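Local atomic coordinates of latent form of PPO4 Tyrosinase (Agaricus bisporus var. bisporus H97, PDB entry 4OUA), a protein that catalyses, with a pair of copper ions, the o-hydroxylation of monophenols and the oxidation of o-diphenols to o-quinones, the first step of melanin synthesis. Residues 178-183 with 266-271; 503-508 with 550-555. All blocks are in the same frame, centred on the assembly; numbering follows the deposited sequence.

Interaction 1. Residues 178-183 with 266-271; sequences NGYPNF and MTHALF
Phe-183 and Phe-271 mark the nearest backbone approach of the two segments, with their CA atoms 8.1 Å apart. No hydrogen bond crosses between the segments, so side chains alone join the irregular 178-183 to 266-271, which leaves a 3-10 turn at 266-267 and goes on as loop; they do so as an aromatic cluster of Tyr-180, Phe-183, His-268 and Phe-271 in the central tyrosinase domain. Its core is an offset stack: with CG anti to the carbonyl carbon (chi1 -67°), the ring of Phe-183 is laid along that of Phe-271, almost parallel (3°) and with centroids 4.2 Å apart. Phe-183 CB also lies over the Phe-271 face, 3.9 Å from that centroid, as a CH-pi contact. The edge of Phe-271, led by CZ, meets the face of Tyr-180 in a T-shaped pair with planes at 78° and centroids 5.5 Å apart. Farther along the tyrosine, Leu-270 comes up across the side chain, its CD1 resting 3.6 Å from Tyr-180 CE2. His-268 completes the cluster obliquely, its CD2 3.9 Å from Phe-183 CE2. An alanine in place of Phe-183 is likely to leave one face of Phe-271 without its stacking partner and open a gap beside His-268. The loop 266-271 also borders the copper site: the carbonyl oxygens of Met-266 and Ala-269 accept hydrogen bonds from ND1 of the copper ligands His-254 and His-56, consistent with a second-shell role in orienting those rings. Within this loop the imidazole of His-268 is fixed by Leu-270 N, which donates to His-268 ND1 at 3.1 Å from almost exactly within the ring plane.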
ATOM      1  N   ASN B 178      24.820   0.135 -10.270  1.00 43.00           N
ATOM      2  CA  ASN B 178      25.919  -0.762 -10.620  1.00 50.88           C
ATOM      3  C   ASN B 178      25.986  -2.056  -9.807  1.00 54.14           C
ATOM      4  O   ASN B 178      25.986  -3.151 -10.371  1.00 60.80           O
ATOM      5  CB  ASN B 178      27.250  -0.019 -10.488  1.00 51.27           C
ATOM      6  CG  ASN B 178      28.426  -0.834 -10.994  1.00 79.36           C
ATOM      7  OD1 ASN B 178      28.268  -1.716 -11.840  1.00 86.04           O
ATOM      8  ND2 ASN B 178      29.615  -0.544 -10.476  1.00 88.71           N
ATOM      9  N   GLY B 179      26.045  -1.932  -8.487  1.00 45.24           N
ATOM     10  CA  GLY B 179      26.259  -3.087  -7.630  1.00 63.43           C
ATOM     11  C   GLY B 179      25.070  -4.019  -7.480  1.00 54.56           C
ATOM     12  O   GLY B 179      25.157  -5.038  -6.794  1.00 57.75           O
ATOM     13  N   TYR B 180      23.959  -3.678  -8.124  1.00 48.90           N
ATOM     14  CA  TYR B 180      22.722  -4.434  -7.954  1.00 43.49           C
ATOM     15  C   TYR B 180      22.433  -5.343  -9.140  1.00 47.87           C
ATOM     16  O   TYR B 180      22.332  -4.878 -10.273  1.00 47.95           O
ATOM     17  CB  TYR B 180      21.549  -3.478  -7.731  1.00 36.62           C
ATOM     18  CG  TYR B 180      21.697  -2.619  -6.496  1.00 41.37           C
ATOM     19  CD1 TYR B 180      22.401  -1.422  -6.540  1.00 35.93           C
ATOM     20  CD2 TYR B 180      21.138  -3.008  -5.285  1.00 39.63           C
ATOM     21  CE1 TYR B 180      22.543  -0.636  -5.414  1.00 37.02           C
ATOM     22  CE2 TYR B 180      21.273  -2.228  -4.153  1.00 31.12           C
ATOM     23  CZ  TYR B 180      21.976  -1.044  -4.223  1.00 35.72           C
ATOM     24  OH  TYR B 180      22.113  -0.266  -3.098  1.00 38.59           O
ATOM     25  N   PRO B 181      22.296  -6.652  -8.875  1.00 52.53           N
ATOM     26  CA  PRO B 181      21.982  -7.656  -9.897  1.00 45.13           C
ATOM     27  C   PRO B 181      20.697  -7.332 -10.658  1.00 44.85           C
ATOM     28  O   PRO B 181      19.714  -6.910 -10.050  1.00 44.42           O
ATOM     29  CB  PRO B 181      21.823  -8.945  -9.085  1.00 45.40           C
ATOM     30  CG  PRO B 181      22.638  -8.716  -7.859  1.00 57.01           C
ATOM     31  CD  PRO B 181      22.485  -7.259  -7.546  1.00 49.00           C
ATOM     32  N   ASN B 182      20.724  -7.525 -11.975  1.00 47.75           N
ATOM     33  CA  ASN B 182      19.565  -7.294 -12.837  1.00 43.82           C
ATOM     34  C   ASN B 182      19.215  -5.817 -13.010  1.00 45.38           C
ATOM     35  O   ASN B 182      19.044  -5.341 -14.134  1.00 38.31           O
ATOM     36  CB  ASN B 182      18.342  -8.046 -12.303  1.00 40.79           C
ATOM     37  CG  ASN B 182      18.559  -9.544 -12.240  1.00 39.15           C
ATOM     38  OD1 ASN B 182      19.378 -10.096 -12.974  1.00 47.17           O
ATOM     39  ND2 ASN B 182      17.822 -10.211 -11.361  1.00 37.12           N
ATOM     40  N   PHE B 183      19.115  -5.093 -11.899  1.00 43.42           N
ATOM     41  CA  PHE B 183      18.683  -3.699 -11.928  1.00 34.38           C
ATOM     42  C   PHE B 183      19.683  -2.771 -12.615  1.00 36.20           C
ATOM     43  O   PHE B 183      19.416  -1.582 -12.780  1.00 40.77           O
ATOM     44  CB  PHE B 183      18.416  -3.198 -10.507  1.00 34.46           C
ATOM     45  CG  PHE B 183      17.243  -3.860  -9.840  1.00 38.59           C
ATOM     46  CD1 PHE B 183      15.949  -3.571 -10.239  1.00 36.20           C
ATOM     47  CD2 PHE B 183      17.432  -4.763  -8.808  1.00 39.06           C
ATOM     48  CE1 PHE B 183      14.867  -4.177  -9.628  1.00 32.56           C
ATOM     49  CE2 PHE B 183      16.355  -5.370  -8.193  1.00 38.66           C
ATOM     50  CZ  PHE B 183      15.070  -5.077  -8.604  1.00 35.54           C
ATOM     51  N   MET B 266       9.224  -3.036  -8.683  1.00 38.95           N
ATOM     52  CA  MET B 266       8.122  -2.700  -7.789  1.00 33.15           C
ATOM     53  C   MET B 266       8.241  -3.365  -6.418  1.00 39.33           C
ATOM     54  O   MET B 266       7.532  -2.995  -5.482  1.00 38.32           O
ATOM     55  CB  MET B 266       6.790  -3.082  -8.437  1.00 36.00           C
ATOM     56  CG  MET B 266       5.572  -2.519  -7.731  1.00 41.85           C
ATOM     57  SD  MET B 266       5.593  -0.719  -7.647  1.00 37.47           S
ATOM     58  CE  MET B 266       4.105  -0.416  -6.697  1.00 33.21           C
ATOM     59  N   THR B 267       9.139  -4.340  -6.301  1.00 45.85           N
ATOM     60  CA  THR B 267       9.299  -5.083  -5.053  1.00 39.14           C
ATOM     61  C   THR B 267      10.628  -4.775  -4.366  1.00 34.51           C
ATOM     62  O   THR B 267      10.992  -5.421  -3.384  1.00 43.62           O
ATOM     63  CB  THR B 267       9.206  -6.602  -5.287  1.00 40.40           C
ATOM     64  OG1 THR B 267       8.967  -7.266  -4.040  1.00 43.95           O
ATOM     65  CG2 THR B 267      10.495  -7.126  -5.903  1.00 36.40           C
ATOM     66  N   HIS B 268      11.349  -3.789  -4.888  1.00 32.11           N
ATOM     67  CA  HIS B 268      12.606  -3.354  -4.290  1.00 35.03           C
ATOM     68  C   HIS B 268      12.527  -1.859  -3.998  1.00 35.71           C
ATOM     69  O   HIS B 268      12.394  -1.049  -4.916  1.00 33.25           O
ATOM     70  CB  HIS B 268      13.782  -3.669  -5.217  1.00 38.46           C
ATOM     71  CG  HIS B 268      15.123  -3.555  -4.559  1.00 39.50           C
ATOM     72  ND1 HIS B 268      15.544  -2.412  -3.913  1.00 39.35           N
ATOM     73  CD2 HIS B 268      16.143  -4.440  -4.458  1.00 40.10           C
ATOM     74  CE1 HIS B 268      16.762  -2.600  -3.438  1.00 35.88           C
ATOM     75  NE2 HIS B 268      17.149  -3.822  -3.755  1.00 38.97           N
ATOM     76  N   ALA B 269      12.611  -1.502  -2.719  1.00 39.59           N
ATOM     77  CA  ALA B 269      12.365  -0.131  -2.271  1.00 32.87           C
ATOM     78  C   ALA B 269      13.281   0.896  -2.931  1.00 33.54           C
ATOM     79  O   ALA B 269      12.980   2.090  -2.934  1.00 31.29           O
ATOM     80  CB  ALA B 269      12.498  -0.046  -0.758  1.00 36.21           C
ATOM     81  N   LEU B 270      14.396   0.434  -3.489  1.00 31.78           N
ATOM     82  CA  LEU B 270      15.344   1.336  -4.135  1.00 34.01           C
ATOM     83  C   LEU B 270      14.960   1.627  -5.583  1.00 31.30           C
ATOM     84  O   LEU B 270      15.477   2.567  -6.187  1.00 36.34           O
ATOM     85  CB  LEU B 270      16.760   0.757  -4.081  1.00 30.60           C
ATOM     86  CG  LEU B 270      17.387   0.592  -2.696  1.00 32.30           C
ATOM     87  CD1 LEU B 270      18.811   0.067  -2.813  1.00 32.34           C
ATOM     88  CD2 LEU B 270      17.359   1.905  -1.935  1.00 30.31           C
ATOM     89  N   PHE B 271      14.051   0.830  -6.135  1.00 25.87           N
ATOM     90  CA  PHE B 271      13.689   0.959  -7.543  1.00 27.87           C
ATOM     91  C   PHE B 271      12.180   1.006  -7.765  1.00 32.67           C
ATOM     92  O   PHE B 271      11.721   1.270  -8.876  1.00 37.98           O
ATOM     93  CB  PHE B 271      14.284  -0.198  -8.350  1.00 30.02           C
ATOM     94  CG  PHE B 271      15.760  -0.388  -8.139  1.00 30.16           C
ATOM     95  CD1 PHE B 271      16.678   0.293  -8.920  1.00 30.92           C
ATOM     96  CD2 PHE B 271      16.227  -1.250  -7.162  1.00 31.40           C
ATOM     97  CE1 PHE B 271      18.036   0.119  -8.728  1.00 30.86           C
ATOM     98  CE2 PHE B 271      17.583  -1.428  -6.967  1.00 33.96           C
ATOM     99  CZ  PHE B 271      18.488  -0.742  -7.750  1.00 33.06           C
TER

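Interaction 2. Residues 503-508 with 550-555; sequences LSYKVV and DVLDLV
Leu-503 starts a parallel strand pairing in which the short, weakly bonded strand 553-554 runs beside strand 503-509 in a mixed sheet of the C-terminal domain, the touching parts 34° apart in direction. Its carbonyl oxygen receives a weak bond from Asp-553 N (3.2 Å), while its CG packs 3.6 Å from Leu-552 CD1, the two leucines running alongside each other in the same direction; Val-523 of strand 520-530 backs both. Ser-504 brings its CB to Asp-553 CB, and its backbone pairs instead with Tyr-432 of the antiparallel neighbour strand 428-433. Tyr-505 bonds to both neighbours of Leu-554, the pattern of a parallel bridge: Tyr-505 N donates to Asp-553 O at 3.1 Å, from 41° out of the carbonyl plane, and Tyr-505 O accepts from Val-555 N at 3.3 Å. With chi1 at 71°, CG sits between the backbone N and the carbonyl carbon, and the ring is brought back against the partner segment. Leu-552 CB abuts its edge, 3.6 Å from Tyr-505 CD2, Leu-554 CA lies over one face, and Leu-554 CD2 touches CE1, CZ and OH. Lys-506 leads its extended chain away from the partner, leaving CG 3.9 Å from Val-555 O.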
ATOM      1  N   LEU B 503      -3.381 -26.968   7.557  1.00 51.91           N
ATOM      2  CA  LEU B 503      -2.916 -25.605   7.324  1.00 47.05           C
ATOM      3  C   LEU B 503      -1.393 -25.558   7.310  1.00 50.90           C
ATOM      4  O   LEU B 503      -0.748 -25.757   8.339  1.00 57.23           O
ATOM      5  CB  LEU B 503      -3.459 -24.656   8.391  1.00 47.98           C
ATOM      6  CG  LEU B 503      -2.800 -23.277   8.422  1.00 49.37           C
ATOM      7  CD1 LEU B 503      -3.006 -22.555   7.099  1.00 46.21           C
ATOM      8  CD2 LEU B 503      -3.327 -22.449   9.584  1.00 47.22           C
ATOM      9  N   SER B 504      -0.823 -25.296   6.140  1.00 45.95           N
ATOM     10  CA  SER B 504       0.625 -25.235   5.999  1.00 49.60           C
ATOM     11  C   SER B 504       1.057 -23.935   5.335  1.00 50.25           C
ATOM     12  O   SER B 504       0.304 -23.344   4.560  1.00 47.30           O
ATOM     13  CB  SER B 504       1.135 -26.433   5.196  1.00 47.81           C
ATOM     14  OG  SER B 504       0.496 -26.509   3.935  1.00 49.41           O
ATOM     15  N   TYR B 505       2.270 -23.489   5.645  1.00 50.45           N
ATOM     16  CA  TYR B 505       2.803 -22.279   5.034  1.00 48.15           C
ATOM     17  C   TYR B 505       4.106 -22.564   4.298  1.00 47.11           C
ATOM     18  O   TYR B 505       4.577 -23.701   4.263  1.00 38.60           O
ATOM     19  CB  TYR B 505       3.013 -21.186   6.082  1.00 40.07           C
ATOM     20  CG  TYR B 505       4.161 -21.437   7.030  1.00 47.70           C
ATOM     21  CD1 TYR B 505       5.400 -20.845   6.822  1.00 46.09           C
ATOM     22  CD2 TYR B 505       4.006 -22.258   8.139  1.00 42.89           C
ATOM     23  CE1 TYR B 505       6.452 -21.066   7.690  1.00 45.64           C
ATOM     24  CE2 TYR B 505       5.051 -22.485   9.011  1.00 43.90           C
ATOM     25  CZ  TYR B 505       6.272 -21.886   8.782  1.00 44.64           C
ATOM     26  OH  TYR B 505       7.320 -22.108   9.647  1.00 49.73           O
ATOM     27  N   LYS B 506       4.689 -21.522   3.720  1.00 45.20           N
ATOM     28  CA  LYS B 506       5.778 -21.701   2.773  1.00 36.89           C
ATOM     29  C   LYS B 506       6.554 -20.401   2.574  1.00 43.05           C
ATOM     30  O   LYS B 506       6.043 -19.450   1.982  1.00 48.09           O
ATOM     31  CB  LYS B 506       5.214 -22.208   1.443  1.00 44.11           C
ATOM     32  CG  LYS B 506       6.238 -22.493   0.360  1.00 40.32           C
ATOM     33  CD  LYS B 506       5.553 -23.020  -0.895  1.00 49.87           C
ATOM     34  CE  LYS B 506       6.532 -23.342  -2.005  1.00 67.36           C
ATOM     35  NZ  LYS B 506       5.789 -23.860  -3.190  1.00 74.78           N
ATOM     36  N   VAL B 507       7.785 -20.360   3.076  1.00 42.03           N
ATOM     37  CA  VAL B 507       8.616 -19.166   2.955  1.00 46.52           C
ATOM     38  C   VAL B 507       9.470 -19.239   1.692  1.00 43.83           C
ATOM     39  O   VAL B 507      10.415 -20.023   1.615  1.00 45.91           O
ATOM     40  CB  VAL B 507       9.527 -18.979   4.188  1.00 42.41           C
ATOM     41  CG1 VAL B 507      10.416 -17.755   4.017  1.00 36.52           C
ATOM     42  CG2 VAL B 507       8.689 -18.860   5.452  1.00 42.05           C
ATOM     43  N   VAL B 508       9.131 -18.415   0.705  1.00 44.34           N
ATOM     44  CA  VAL B 508       9.778 -18.486  -0.601  1.00 48.11           C
ATOM     45  C   VAL B 508      10.398 -17.163  -1.044  1.00 40.93           C
ATOM     46  O   VAL B 508       9.799 -16.100  -0.894  1.00 43.88           O
ATOM     47  CB  VAL B 508       8.783 -18.944  -1.684  1.00 48.34           C
ATOM     48  CG1 VAL B 508       7.496 -18.142  -1.596  1.00 48.08           C
ATOM     49  CG2 VAL B 508       9.406 -18.817  -3.066  1.00 55.65           C
ATOM     50  N   ASP B 550       0.833 -25.049  16.897  1.00 52.24           N
ATOM     51  CA  ASP B 550       0.961 -26.469  16.596  1.00 49.28           C
ATOM     52  C   ASP B 550       0.119 -26.845  15.381  1.00 56.32           C
ATOM     53  O   ASP B 550      -0.205 -28.016  15.179  1.00 56.13           O
ATOM     54  CB  ASP B 550       0.541 -27.307  17.805  1.00 54.13           C
ATOM     55  CG  ASP B 550      -0.928 -27.133  18.154  1.00 55.43           C
ATOM     56  OD1 ASP B 550      -1.742 -27.992  17.754  1.00 55.43           O
ATOM     57  OD2 ASP B 550      -1.273 -26.135  18.822  1.00 51.73           O
ATOM     58  N   VAL B 551      -0.229 -25.848  14.575  1.00 56.03           N
ATOM     59  CA  VAL B 551      -1.125 -26.057  13.442  1.00 52.82           C
ATOM     60  C   VAL B 551      -0.429 -25.850  12.100  1.00 52.34           C
ATOM     61  O   VAL B 551      -0.758 -26.507  11.113  1.00 57.57           O
ATOM     62  CB  VAL B 551      -2.340 -25.115  13.511  1.00 50.79           C
ATOM     63  CG1 VAL B 551      -3.299 -25.416  12.377  1.00 52.70           C
ATOM     64  CG2 VAL B 551      -3.040 -25.246  14.854  1.00 49.30           C
ATOM     65  N   LEU B 552       0.529 -24.930  12.064  1.00 52.07           N
ATOM     66  CA  LEU B 552       1.238 -24.612  10.830  1.00 54.38           C
ATOM     67  C   LEU B 552       2.237 -25.703  10.447  1.00 57.78           C
ATOM     68  O   LEU B 552       2.938 -26.244  11.303  1.00 64.34           O
ATOM     69  CB  LEU B 552       1.958 -23.266  10.960  1.00 56.04           C
ATOM     70  CG  LEU B 552       1.094 -22.002  10.910  1.00 53.31           C
ATOM     71  CD1 LEU B 552       0.363 -21.906   9.579  1.00 50.46           C
ATOM     72  CD2 LEU B 552       0.110 -21.959  12.069  1.00 53.15           C
ATOM     73  N   ASP B 553       2.293 -26.023   9.158  1.00 49.85           N
ATOM     74  CA  ASP B 553       3.237 -27.014   8.652  1.00 49.63           C
ATOM     75  C   ASP B 553       4.239 -26.390   7.689  1.00 46.72           C
ATOM     76  O   ASP B 553       3.875 -25.936   6.605  1.00 52.30           O
ATOM     77  CB  ASP B 553       2.495 -28.162   7.961  1.00 58.12           C
ATOM     78  CG  ASP B 553       2.281 -29.353   8.876  1.00 69.70           C
ATOM     79  OD1 ASP B 553       1.154 -29.892   8.900  1.00 72.18           O
ATOM     80  OD2 ASP B 553       3.242 -29.754   9.567  1.00 73.47           O
ATOM     81  N   LEU B 554       5.503 -26.373   8.095  1.00 44.40           N
ATOM     82  CA  LEU B 554       6.572 -25.825   7.270  1.00 43.16           C
ATOM     83  C   LEU B 554       6.807 -26.698   6.039  1.00 41.77           C
ATOM     84  O   LEU B 554       7.085 -27.891   6.154  1.00 42.51           O
ATOM     85  CB  LEU B 554       7.860 -25.693   8.089  1.00 45.29           C
ATOM     86  CG  LEU B 554       9.045 -24.932   7.486  1.00 49.10           C
ATOM     87  CD1 LEU B 554       9.763 -25.758   6.427  1.00 56.83           C
ATOM     88  CD2 LEU B 554       8.596 -23.588   6.926  1.00 41.15           C
ATOM     89  N   VAL B 555       6.690 -26.098   4.860  1.00 41.95           N
ATOM     90  CA  VAL B 555       6.889 -26.827   3.614  1.00 47.74           C
ATOM     91  C   VAL B 555       8.113 -26.316   2.862  1.00 51.76           C
ATOM     92  O   VAL B 555       8.177 -25.149   2.479  1.00 52.51           O
ATOM     93  CB  VAL B 555       5.656 -26.726   2.699  1.00 38.22           C
ATOM     94  CG1 VAL B 555       5.962 -27.307   1.330  1.00 39.70           C
ATOM     95  CG2 VAL B 555       4.467 -27.431   3.333  1.00 37.78           C
TER

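The two contacts follow one another along the chain, 178-271 being complete before 503 is reached, and they do not touch: their centres lie 29 Å apart and their nearest atoms about 9 Å. The first joins loops of the central domain beside the copper pair, the second ties strand 553-554, near the end of the chain, to the C-terminal mixed sheet. A route between them runs through the residues leading into strand 428-433: Ser-426 OG bonds to Thr-267 O of interaction 1, and Ala-428 pairs by backbone with Val-508 of interaction 2. The C-terminal part is thus docked against a loop that borders the copper site, consistent with the latent form of the enzyme.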